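PDB 6AZH: TetR family transcriptional regulator from Clostridium perfringens, which probably binds operator DNA as a dimer and represses transcription until a small ligand releases it, with a putative role in regulating fatty acid metabolism. Local coordinates for residues N17-S22 with F101-S106; S27-I32 with T42-F47; S49-F54 with E112-E117. All blocks are in the same frame, centred on the assembly; numbering follows the deposited sequence.

Interaction 1: residues N17-S22 with F101-S106; sequences NVFATS and FKMVMS
The ring of Phe19 meets the selenium of Met103, a selenomethionine, in a Met-aromatic contact that is neither face-on nor edge-on: SE lies 5.1 Å from the centroid of the Phe19 ring and 61° off its normal. The nearest ring carbon is Phe19 CD2, 4.0 Å from Met103 SE, and the stem of the same side chain comes as close, with Phe19 CB 3.9 Å from Met103 SE. Met103 reaches this place with CG anti to its backbone N (chi1 151°) and a bend at chi3. The Phe19 ring also meets the ring of Phe54 edge-to-face, and Met103 touches that ring too.

Beside this pair the backbones come close. Ala20 CA and Met103 CA are 4.5 Å apart, a spacing that the methyl of Ala20 permits, and Ala20 CB lies 4.5 Å from Lys102 CB. The short axes approach to 8.1 Å at 54°. All of this joins helix 6-26, in the DNA-binding part, to helix 98-106 of the C-terminal domain, the probable ligand-binding part. Helix 50-74 covers Phe19 and Met103, helix 29-36 backs Val18 and Phe19, and helix 147-165 lies against Phe101 and Met105.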
loop_
_atom_site.group_PDB
_atom_site.type_symbol
_atom_site.label_atom_id
_atom_site.label_comp_id
_atom_site.label_asym_id
_atom_site.label_seq_id
_atom_site.Cartn_x
_atom_site.Cartn_y
_atom_site.Cartn_z
ATOM N N ASN A 17 -1.986 -6.314 -17.355
ATOM C CA ASN A 17 -1.560 -4.994 -17.814
ATOM C C ASN A 17 -2.733 -4.024 -17.920
ATOM O O ASN A 17 -2.607 -2.852 -17.548
ATOM C CB ASN A 17 -0.825 -5.110 -19.144
ATOM C CG ASN A 17 0.550 -5.678 -18.982
ATOM O OD1 ASN A 17 1.211 -5.452 -17.965
ATOM N ND2 ASN A 17 0.995 -6.437 -19.975
ATOM N N VAL A 18 -3.888 -4.488 -18.407
ATOM C CA VAL A 18 -5.054 -3.609 -18.491
ATOM C C VAL A 18 -5.480 -3.158 -17.099
ATOM O O VAL A 18 -5.631 -1.957 -16.833
ATOM C CB VAL A 18 -6.209 -4.310 -19.229
ATOM C CG1 VAL A 18 -7.445 -3.441 -19.186
ATOM C CG2 VAL A 18 -5.816 -4.592 -20.691
ATOM N N PHE A 19 -5.677 -4.116 -16.188
ATOM C CA PHE A 19 -6.047 -3.778 -14.816
ATOM C C PHE A 19 -4.999 -2.871 -14.160
ATOM O O PHE A 19 -5.351 -1.937 -13.437
ATOM C CB PHE A 19 -6.237 -5.054 -13.990
ATOM C CG PHE A 19 -7.514 -5.799 -14.277
ATOM C CD1 PHE A 19 -8.739 -5.141 -14.260
ATOM C CD2 PHE A 19 -7.491 -7.170 -14.529
ATOM C CE1 PHE A 19 -9.919 -5.834 -14.504
ATOM C CE2 PHE A 19 -8.663 -7.877 -14.773
ATOM C CZ PHE A 19 -9.887 -7.205 -14.764
ATOM N N ALA A 20 -3.709 -3.133 -14.391
ATOM C CA ALA A 20 -2.685 -2.302 -13.754
ATOM C C ALA A 20 -2.657 -0.894 -14.334
ATOM O O ALA A 20 -2.355 0.064 -13.617
ATOM C CB ALA A 20 -1.303 -2.942 -13.888
ATOM N N THR A 21 -2.977 -0.751 -15.615
ATOM C CA THR A 21 -2.933 0.553 -16.265
ATOM C C THR A 21 -4.165 1.388 -15.922
ATOM O O THR A 21 -4.051 2.559 -15.544
ATOM C CB THR A 21 -2.819 0.349 -17.779
ATOM O OG1 THR A 21 -1.536 -0.215 -18.078
ATOM C CG2 THR A 21 -2.990 1.676 -18.523
ATOM N N SER A 22 -5.350 0.793 -16.047
ATOM C CA SER A 22 -6.605 1.524 -16.005
ATOM C C SER A 22 -7.387 1.334 -14.721
ATOM O O SER A 22 -8.382 2.037 -14.522
ATOM C CB SER A 22 -7.496 1.098 -17.185
ATOM O OG SER A 22 -6.784 1.209 -18.397
ATOM N N PHE A 101 1.280 -6.767 -9.027
ATOM C CA PHE A 101 1.174 -6.271 -7.661
ATOM C C PHE A 101 0.426 -4.944 -7.600
ATOM O O PHE A 101 -0.345 -4.716 -6.664
ATOM C CB PHE A 101 2.561 -6.142 -7.036
ATOM C CG PHE A 101 2.535 -6.201 -5.548
ATOM C CD1 PHE A 101 2.463 -7.423 -4.902
ATOM C CD2 PHE A 101 2.552 -5.039 -4.798
ATOM C CE1 PHE A 101 2.435 -7.488 -3.529
ATOM C CE2 PHE A 101 2.522 -5.096 -3.419
ATOM C CZ PHE A 101 2.452 -6.321 -2.787
ATOM N N LYS A 102 0.614 -4.073 -8.599
ATOM C CA LYS A 102 -0.160 -2.832 -8.681
ATOM C C LYS A 102 -1.648 -3.112 -8.849
ATOM O O LYS A 102 -2.493 -2.428 -8.251
ATOM C CB LYS A 102 0.329 -1.985 -9.853
ATOM C CG LYS A 102 1.696 -1.373 -9.653
ATOM C CD LYS A 102 2.143 -0.703 -10.938
ATOM C CE LYS A 102 3.599 -0.339 -10.875
ATOM N NZ LYS A 102 4.101 -0.098 -12.248
HETATM N N MSE A 103 -1.984 -4.072 -9.709
HETATM C CA MSE A 103 -3.354 -4.504 -9.888
HETATM C C MSE A 103 -3.966 -4.898 -8.543
HETATM O O MSE A 103 -5.074 -4.467 -8.211
HETATM C CB MSE A 103 -3.400 -5.677 -10.855
HETATM C CG MSE A 103 -4.555 -6.616 -10.604
HETATM SE SE MSE A 103 -4.610 -7.980 -11.911
HETATM C CE MSE A 103 -3.328 -8.957 -11.138
ATOM N N VAL A 104 -3.231 -5.716 -7.773
ATOM C CA VAL A 104 -3.678 -6.121 -6.437
ATOM C C VAL A 104 -3.854 -4.897 -5.547
ATOM O O VAL A 104 -4.907 -4.700 -4.932
ATOM C CB VAL A 104 -2.673 -7.112 -5.807
ATOM C CG1 VAL A 104 -2.982 -7.339 -4.331
ATOM C CG2 VAL A 104 -2.689 -8.446 -6.527
HETATM N N MSE A 105 -2.819 -4.071 -5.457
HETATM C CA MSE A 105 -2.865 -2.909 -4.589
HETATM C C MSE A 105 -4.007 -1.974 -4.915
HETATM O O MSE A 105 -4.584 -1.379 -4.020
HETATM C CB MSE A 105 -1.556 -2.131 -4.628
HETATM C CG MSE A 105 -0.385 -2.961 -4.266
HETATM SE SE MSE A 105 -0.537 -3.299 -2.354
HETATM C CE MSE A 105 -0.969 -5.254 -2.408
ATOM N N SER A 106 -4.340 -1.851 -6.196
ATOM C CA SER A 106 -5.411 -0.930 -6.565
ATOM C C SER A 106 -6.776 -1.387 -6.060
ATOM O O SER A 106 -7.690 -0.559 -5.947
ATOM C CB SER A 106 -5.430 -0.743 -8.077
ATOM O OG SER A 106 -6.005 -1.876 -8.717
#

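Interaction 2: residues S27-I32 with T42-F47; sequences STVDEI and TLYYNF
Val29 is the bump of this contact, and Leu43 and Tyr44 form the hollow that takes it. One branch does most of the touching: Val29 CG1 is 3.5 Å from Leu43 CD2, tighter than usual for two carbons, and 3.4 Å from Tyr44 OH. Because CG1 stands anti to the backbone N (chi1 167°), it points between the two partners, while CG2 is left at the margin, its closest approach being to the same hydroxyl.

The wall formed by Tyr44 meets the valine obliquely. Its phenolic end does the work: Val29 CG1 lies 3.5 Å from Tyr44 CZ and is equally distant from CE1 and CE2, so the methyl sits symmetrically about the CZ-OH end. Leu43 CD2 lies 4.1 Å above one face of the Tyr44 ring, offset toward the rim; thus neighbouring residues of one helix shape the hollow together. The other branch of the leucine meets the next turn of helix 29-36, where Ile32 CG2 is 4.3 Å from Leu43 CD1, a looser fit.

At the N-terminal end of helix 29-36, Thr28 is the N-cap: its OG1 accepts from Glu31 N at 2.9 Å, which fixes the turn that presents Val29. Asp30 OD1 forms a salt bridge with Lys40 NZ, at the start of helix 40-46. Ile53 of helix 50-74 touches both Val29 and Leu43, closing the apolar cluster from a third helix.

The two short helices, 29-36 and 40-46, joined by a tight connection, are the helix-turn-helix of the TetR family. In relatives the second of them is the recognition helix that enters the DNA major groove, and Val29, Ile32, Leu43 and Tyr44 are where the two helices of the motif meet.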
loop_
_atom_site.group_PDB
_atom_site.type_symbol
_atom_site.label_atom_id
_atom_site.label_comp_id
_atom_site.label_asym_id
_atom_site.label_seq_id
_atom_site.Cartn_x
_atom_site.Cartn_y
_atom_site.Cartn_z
ATOM N N SER A 27 -11.098 -0.823 -16.768
ATOM C CA SER A 27 -10.799 -1.961 -17.624
ATOM C C SER A 27 -12.089 -2.548 -18.174
ATOM O O SER A 27 -13.156 -2.425 -17.567
ATOM C CB SER A 27 -10.035 -3.023 -16.847
ATOM O OG SER A 27 -8.863 -2.459 -16.265
ATOM N N THR A 28 -11.986 -3.183 -19.343
ATOM C CA THR A 28 -13.138 -3.797 -19.990
ATOM C C THR A 28 -12.743 -5.132 -20.599
ATOM O O THR A 28 -11.596 -5.325 -21.011
ATOM C CB THR A 28 -13.720 -2.931 -21.111
ATOM O OG1 THR A 28 -12.742 -2.769 -22.151
ATOM C CG2 THR A 28 -14.164 -1.564 -20.583
ATOM N N VAL A 29 -13.727 -6.030 -20.705
ATOM C CA VAL A 29 -13.545 -7.249 -21.495
ATOM C C VAL A 29 -13.088 -6.896 -22.908
ATOM O O VAL A 29 -12.175 -7.528 -23.453
ATOM C CB VAL A 29 -14.839 -8.085 -21.507
ATOM C CG1 VAL A 29 -14.760 -9.175 -22.558
ATOM C CG2 VAL A 29 -15.108 -8.688 -20.148
ATOM N N ASP A 30 -13.704 -5.871 -23.515
ATOM C CA ASP A 30 -13.350 -5.462 -24.876
ATOM C C ASP A 30 -11.852 -5.211 -25.011
ATOM O O ASP A 30 -11.208 -5.676 -25.959
ATOM C CB ASP A 30 -14.107 -4.189 -25.272
ATOM C CG ASP A 30 -15.606 -4.376 -25.332
ATOM O OD1 ASP A 30 -16.081 -5.495 -25.632
ATOM O OD2 ASP A 30 -16.306 -3.374 -25.084
ATOM N N GLU A 31 -11.282 -4.463 -24.064
ATOM C CA GLU A 31 -9.869 -4.128 -24.135
ATOM C C GLU A 31 -8.996 -5.346 -23.847
ATOM O O GLU A 31 -7.964 -5.541 -24.499
ATOM C CB GLU A 31 -9.559 -2.982 -23.163
ATOM C CG GLU A 31 -8.085 -2.583 -23.071
ATOM C CD GLU A 31 -7.550 -1.871 -24.313
ATOM O OE1 GLU A 31 -8.305 -1.686 -25.297
ATOM O OE2 GLU A 31 -6.360 -1.483 -24.295
ATOM N N ILE A 32 -9.406 -6.190 -22.892
ATOM C CA ILE A 32 -8.617 -7.375 -22.562
ATOM C C ILE A 32 -8.566 -8.338 -23.747
ATOM O O ILE A 32 -7.514 -8.909 -24.054
ATOM C CB ILE A 32 -9.170 -8.058 -21.294
ATOM C CG1 ILE A 32 -8.940 -7.152 -20.073
ATOM C CG2 ILE A 32 -8.507 -9.428 -21.086
ATOM C CD1 ILE A 32 -9.722 -7.541 -18.828
ATOM N N THR A 42 -14.368 -16.427 -27.979
ATOM C CA THR A 42 -13.591 -17.423 -27.246
ATOM C C THR A 42 -13.293 -16.942 -25.829
ATOM O O THR A 42 -13.305 -17.740 -24.881
ATOM C CB THR A 42 -12.314 -17.733 -28.030
ATOM O OG1 THR A 42 -12.679 -18.317 -29.294
ATOM C CG2 THR A 42 -11.400 -18.713 -27.274
ATOM N N LEU A 43 -13.040 -15.640 -25.657
ATOM C CA LEU A 43 -12.918 -15.104 -24.303
ATOM C C LEU A 43 -14.176 -15.407 -23.502
ATOM O O LEU A 43 -14.108 -15.935 -22.390
ATOM C CB LEU A 43 -12.638 -13.598 -24.321
ATOM C CG LEU A 43 -12.501 -12.942 -22.925
ATOM C CD1 LEU A 43 -11.578 -11.731 -22.966
ATOM C CD2 LEU A 43 -13.846 -12.526 -22.300
ATOM N N TYR A 44 -15.343 -15.069 -24.055
ATOM C CA TYR A 44 -16.570 -15.251 -23.298
ATOM C C TYR A 44 -16.914 -16.721 -23.100
ATOM O O TYR A 44 -17.647 -17.052 -22.162
ATOM C CB TYR A 44 -17.720 -14.517 -23.995
ATOM C CG TYR A 44 -17.820 -13.033 -23.676
ATOM C CD1 TYR A 44 -17.982 -12.585 -22.360
ATOM C CD2 TYR A 44 -17.779 -12.089 -24.690
ATOM C CE1 TYR A 44 -18.104 -11.228 -22.076
ATOM C CE2 TYR A 44 -17.906 -10.729 -24.424
ATOM C CZ TYR A 44 -18.054 -10.304 -23.119
ATOM O OH TYR A 44 -18.159 -8.957 -22.866
ATOM N N TYR A 45 -16.390 -17.613 -23.950
ATOM C CA TYR A 45 -16.553 -19.036 -23.694
ATOM C C TYR A 45 -15.843 -19.445 -22.410
ATOM O O TYR A 45 -16.265 -20.392 -21.738
ATOM C CB TYR A 45 -16.023 -19.844 -24.876
ATOM C CG TYR A 45 -16.256 -21.331 -24.746
ATOM C CD1 TYR A 45 -15.238 -22.177 -24.319
ATOM C CD2 TYR A 45 -17.496 -21.891 -25.042
ATOM C CE1 TYR A 45 -15.445 -23.539 -24.191
ATOM C CE2 TYR A 45 -17.711 -23.254 -24.916
ATOM C CZ TYR A 45 -16.682 -24.070 -24.490
ATOM O OH TYR A 45 -16.885 -25.424 -24.363
ATOM N N ASN A 46 -14.785 -18.727 -22.046
ATOM C CA ASN A 46 -13.962 -19.050 -20.886
ATOM C C ASN A 46 -14.312 -18.239 -19.644
ATOM O O ASN A 46 -14.191 -18.758 -18.526
ATOM C CB ASN A 46 -12.483 -18.831 -21.225
ATOM C CG ASN A 46 -11.920 -19.928 -22.111
ATOM O OD1 ASN A 46 -11.421 -20.935 -21.613
ATOM N ND2 ASN A 46 -11.987 -19.736 -23.425
ATOM N N PHE A 47 -14.739 -16.990 -19.815
ATOM C CA PHE A 47 -15.005 -16.064 -18.719
ATOM C C PHE A 47 -16.266 -15.276 -19.034
ATOM O O PHE A 47 -16.360 -14.680 -20.110
ATOM C CB PHE A 47 -13.835 -15.093 -18.525
ATOM C CG PHE A 47 -12.529 -15.767 -18.231
ATOM C CD1 PHE A 47 -12.290 -16.319 -16.987
ATOM C CD2 PHE A 47 -11.534 -15.835 -19.195
ATOM C CE1 PHE A 47 -11.078 -16.960 -16.708
ATOM C CE2 PHE A 47 -10.313 -16.461 -18.919
ATOM C CZ PHE A 47 -10.089 -17.013 -17.675
#

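Interaction 3: residues S49-F54 with E112-E117; sequences SKEEIF and ETRQDE
Glu51 and Arg114 form a salt bridge between helix 50-74 and helix 113-138, a junction of the DNA-binding part and the C-terminal domain of the TetR fold. Both segments are helix starts: Ser49 is the N-cap of the first, its OG accepting from Glu52 N, and Glu112 is the N-cap of the second.

Among the polar contacts, the direct bond runs from Arg114 NH1 to Glu51 OE2, 3.2 Å long with an angle of 153° at the hydrogen. It leaves the edge of the guanidinium close to its plane and meets OE2 nearly along the C-O axis, although the carboxylate and guanidinium planes are turned 42° apart. The Glu51 chain, with CG anti to the backbone N and extended beyond it, carries its carboxylate across the gap. The rest of the guanidinium has other partners: NE donates to Gln107 OE1, and the group makes a cation-pi contact with Tyr24. Several interactions thus fix its rotation. Glu112 and Glu117 also bring carboxylates within about 6 Å of the Glu51 carboxylate, so the arginine charge probably offsets some mutual repulsion.

The apolar contact is made by the stem of the same arginine. Arg114 CG and CD pack on the CD1 and CE1 atoms of Phe54, obliquely to the ring, with Phe54 CD1 3.7 Å from Arg114 CD, and the two side chains cross at about a right angle. The bend at chi3 turns the guanidinium from the stem, and its plane stands 84° from that of the ring. Tyr24 meets the Phe54 ring edge-to-face.

Water completes the polar set. One molecule donates to Glu51 OE2 at 2.8 Å and accepts from Arg114 N at 2.9 Å, so Glu51 OE2 holds the Arg114 side chain directly and its backbone N through the water.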
loop_
_atom_site.group_PDB
_atom_site.type_symbol
_atom_site.label_atom_id
_atom_site.label_comp_id
_atom_site.label_asym_id
_atom_site.label_seq_id
_atom_site.Cartn_x
_atom_site.Cartn_y
_atom_site.Cartn_z
ATOM N N SER A 49 -17.437 -12.534 -17.568
ATOM C CA SER A 49 -17.455 -11.121 -17.211
ATOM C C SER A 49 -16.047 -10.672 -16.838
ATOM O O SER A 49 -15.148 -11.486 -16.621
ATOM C CB SER A 49 -18.403 -10.860 -16.035
ATOM O OG SER A 49 -17.875 -11.435 -14.848
ATOM N N LYS A 50 -15.881 -9.350 -16.755
ATOM C CA LYS A 50 -14.642 -8.764 -16.254
ATOM C C LYS A 50 -14.316 -9.263 -14.853
ATOM O O LYS A 50 -13.148 -9.547 -14.541
ATOM C CB LYS A 50 -14.782 -7.243 -16.283
ATOM C CG LYS A 50 -13.667 -6.464 -15.637
ATOM C CD LYS A 50 -13.854 -4.985 -15.937
ATOM C CE LYS A 50 -14.791 -4.300 -14.973
ATOM N NZ LYS A 50 -15.057 -2.897 -15.423
ATOM N N GLU A 51 -15.333 -9.382 -13.991
ATOM C CA GLU A 51 -15.085 -9.828 -12.624
ATOM C C GLU A 51 -14.555 -11.251 -12.602
ATOM O O GLU A 51 -13.685 -11.585 -11.791
ATOM C CB GLU A 51 -16.350 -9.739 -11.773
ATOM C CG GLU A 51 -16.099 -10.151 -10.301
ATOM C CD GLU A 51 -17.156 -9.604 -9.343
ATOM O OE1 GLU A 51 -18.142 -10.323 -9.078
ATOM O OE2 GLU A 51 -17.004 -8.459 -8.853
ATOM N N GLU A 52 -15.060 -12.108 -13.488
ATOM C CA GLU A 52 -14.525 -13.464 -13.545
ATOM C C GLU A 52 -13.070 -13.452 -13.989
ATOM O O GLU A 52 -12.248 -14.208 -13.452
ATOM C CB GLU A 52 -15.382 -14.339 -14.471
ATOM C CG GLU A 52 -16.690 -14.788 -13.837
ATOM C CD GLU A 52 -17.341 -15.989 -14.532
ATOM O OE1 GLU A 52 -16.761 -16.534 -15.496
ATOM O OE2 GLU A 52 -18.450 -16.384 -14.110
ATOM N N ILE A 53 -12.717 -12.584 -14.944
ATOM C CA ILE A 53 -11.326 -12.509 -15.381
ATOM C C ILE A 53 -10.448 -12.053 -14.224
ATOM O O ILE A 53 -9.404 -12.650 -13.937
ATOM C CB ILE A 53 -11.159 -11.579 -16.590
ATOM C CG1 ILE A 53 -11.918 -12.123 -17.817
ATOM C CG2 ILE A 53 -9.667 -11.438 -16.922
ATOM C CD1 ILE A 53 -12.012 -11.121 -18.961
ATOM N N PHE A 54 -10.877 -10.987 -13.543
ATOM C CA PHE A 54 -10.123 -10.466 -12.404
ATOM C C PHE A 54 -9.836 -11.546 -11.368
ATOM O O PHE A 54 -8.692 -11.703 -10.925
ATOM C CB PHE A 54 -10.895 -9.313 -11.761
ATOM C CG PHE A 54 -10.158 -8.671 -10.617
ATOM C CD1 PHE A 54 -10.331 -9.124 -9.316
ATOM C CD2 PHE A 54 -9.272 -7.630 -10.856
ATOM C CE1 PHE A 54 -9.634 -8.539 -8.276
ATOM C CE2 PHE A 54 -8.569 -7.043 -9.802
ATOM C CZ PHE A 54 -8.760 -7.501 -8.523
ATOM N N GLU A 112 -16.446 -3.785 -2.292
ATOM C CA GLU A 112 -17.072 -4.782 -3.151
ATOM C C GLU A 112 -16.728 -6.175 -2.646
ATOM O O GLU A 112 -15.663 -6.400 -2.068
ATOM C CB GLU A 112 -16.610 -4.632 -4.603
ATOM C CG GLU A 112 -16.939 -3.296 -5.245
ATOM C CD GLU A 112 -18.421 -3.091 -5.400
ATOM O OE1 GLU A 112 -18.919 -2.031 -4.963
ATOM O OE2 GLU A 112 -19.090 -3.995 -5.948
ATOM N N THR A 113 -17.653 -7.114 -2.860
ATOM C CA THR A 113 -17.395 -8.510 -2.500
ATOM C C THR A 113 -16.093 -9.006 -3.125
ATOM O O THR A 113 -15.323 -9.741 -2.495
ATOM C CB THR A 113 -18.576 -9.385 -2.946
ATOM O OG1 THR A 113 -19.771 -8.939 -2.294
ATOM C CG2 THR A 113 -18.337 -10.846 -2.589
ATOM N N ARG A 114 -15.826 -8.585 -4.361
ATOM C CA ARG A 114 -14.575 -8.903 -5.038
ATOM C C ARG A 114 -13.369 -8.508 -4.190
ATOM O O ARG A 114 -12.350 -9.206 -4.177
ATOM C CB ARG A 114 -14.554 -8.184 -6.387
ATOM C CG ARG A 114 -13.282 -8.254 -7.192
ATOM C CD ARG A 114 -13.416 -7.315 -8.418
ATOM N NE ARG A 114 -13.403 -5.898 -8.052
ATOM C CZ ARG A 114 -14.474 -5.098 -8.052
ATOM N NH1 ARG A 114 -15.676 -5.561 -8.391
ATOM N NH2 ARG A 114 -14.345 -3.827 -7.710
ATOM N N GLN A 115 -13.471 -7.394 -3.473
ATOM C CA GLN A 115 -12.323 -6.902 -2.727
ATOM C C GLN A 115 -12.215 -7.545 -1.352
ATOM O O GLN A 115 -11.098 -7.756 -0.869
ATOM C CB GLN A 115 -12.395 -5.382 -2.622
ATOM C CG GLN A 115 -12.632 -4.708 -3.979
ATOM C CD GLN A 115 -12.876 -3.219 -3.863
ATOM O OE1 GLN A 115 -14.006 -2.775 -3.651
ATOM N NE2 GLN A 115 -11.812 -2.437 -3.989
ATOM N N ASP A 116 -13.344 -7.869 -0.714
ATOM C CA ASP A 116 -13.297 -8.730 0.466
ATOM C C ASP A 116 -12.589 -10.038 0.142
ATOM O O ASP A 116 -11.731 -10.504 0.901
ATOM C CB ASP A 116 -14.709 -9.023 0.973
ATOM C CG ASP A 116 -15.347 -7.844 1.675
ATOM O OD1 ASP A 116 -14.633 -7.095 2.371
ATOM O OD2 ASP A 116 -16.581 -7.678 1.540
ATOM N N GLU A 117 -12.954 -10.649 -0.993
ATOM C CA GLU A 117 -12.371 -11.922 -1.394
ATOM C C GLU A 117 -10.881 -11.787 -1.676
ATOM O O GLU A 117 -10.090 -12.652 -1.280
ATOM C CB GLU A 117 -13.110 -12.467 -2.618
ATOM C CG GLU A 117 -14.491 -13.015 -2.275
ATOM C CD GLU A 117 -15.449 -13.057 -3.467
ATOM O OE1 GLU A 117 -15.024 -12.774 -4.615
ATOM O OE2 GLU A 117 -16.635 -13.385 -3.249
HETATM O O HOH W 1 -17.822 -7.790 -6.308
#

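Interaction 2 lies wholly within the DNA-binding part, whereas interactions 1 and 3 join that part to the C-terminal domain. Along the chain, interaction 2 is nested inside the loop closed by interaction 1 and finishes before interaction 3 opens; interactions 1 and 3 cross, their segments alternating. The centres of interaction 1 and interaction 3 are about 13 Å apart. Those of interaction 2 and interaction 3 are about 14 Å apart. Helix 50-74 is shared: it supplies one segment of interaction 3, runs beside interaction 1, and its Lys50 NZ bonds to Ser27 O of interaction 2. Movement in the C-terminal domain could therefore plausibly reach the helix-turn-helix through these neighbouring contacts.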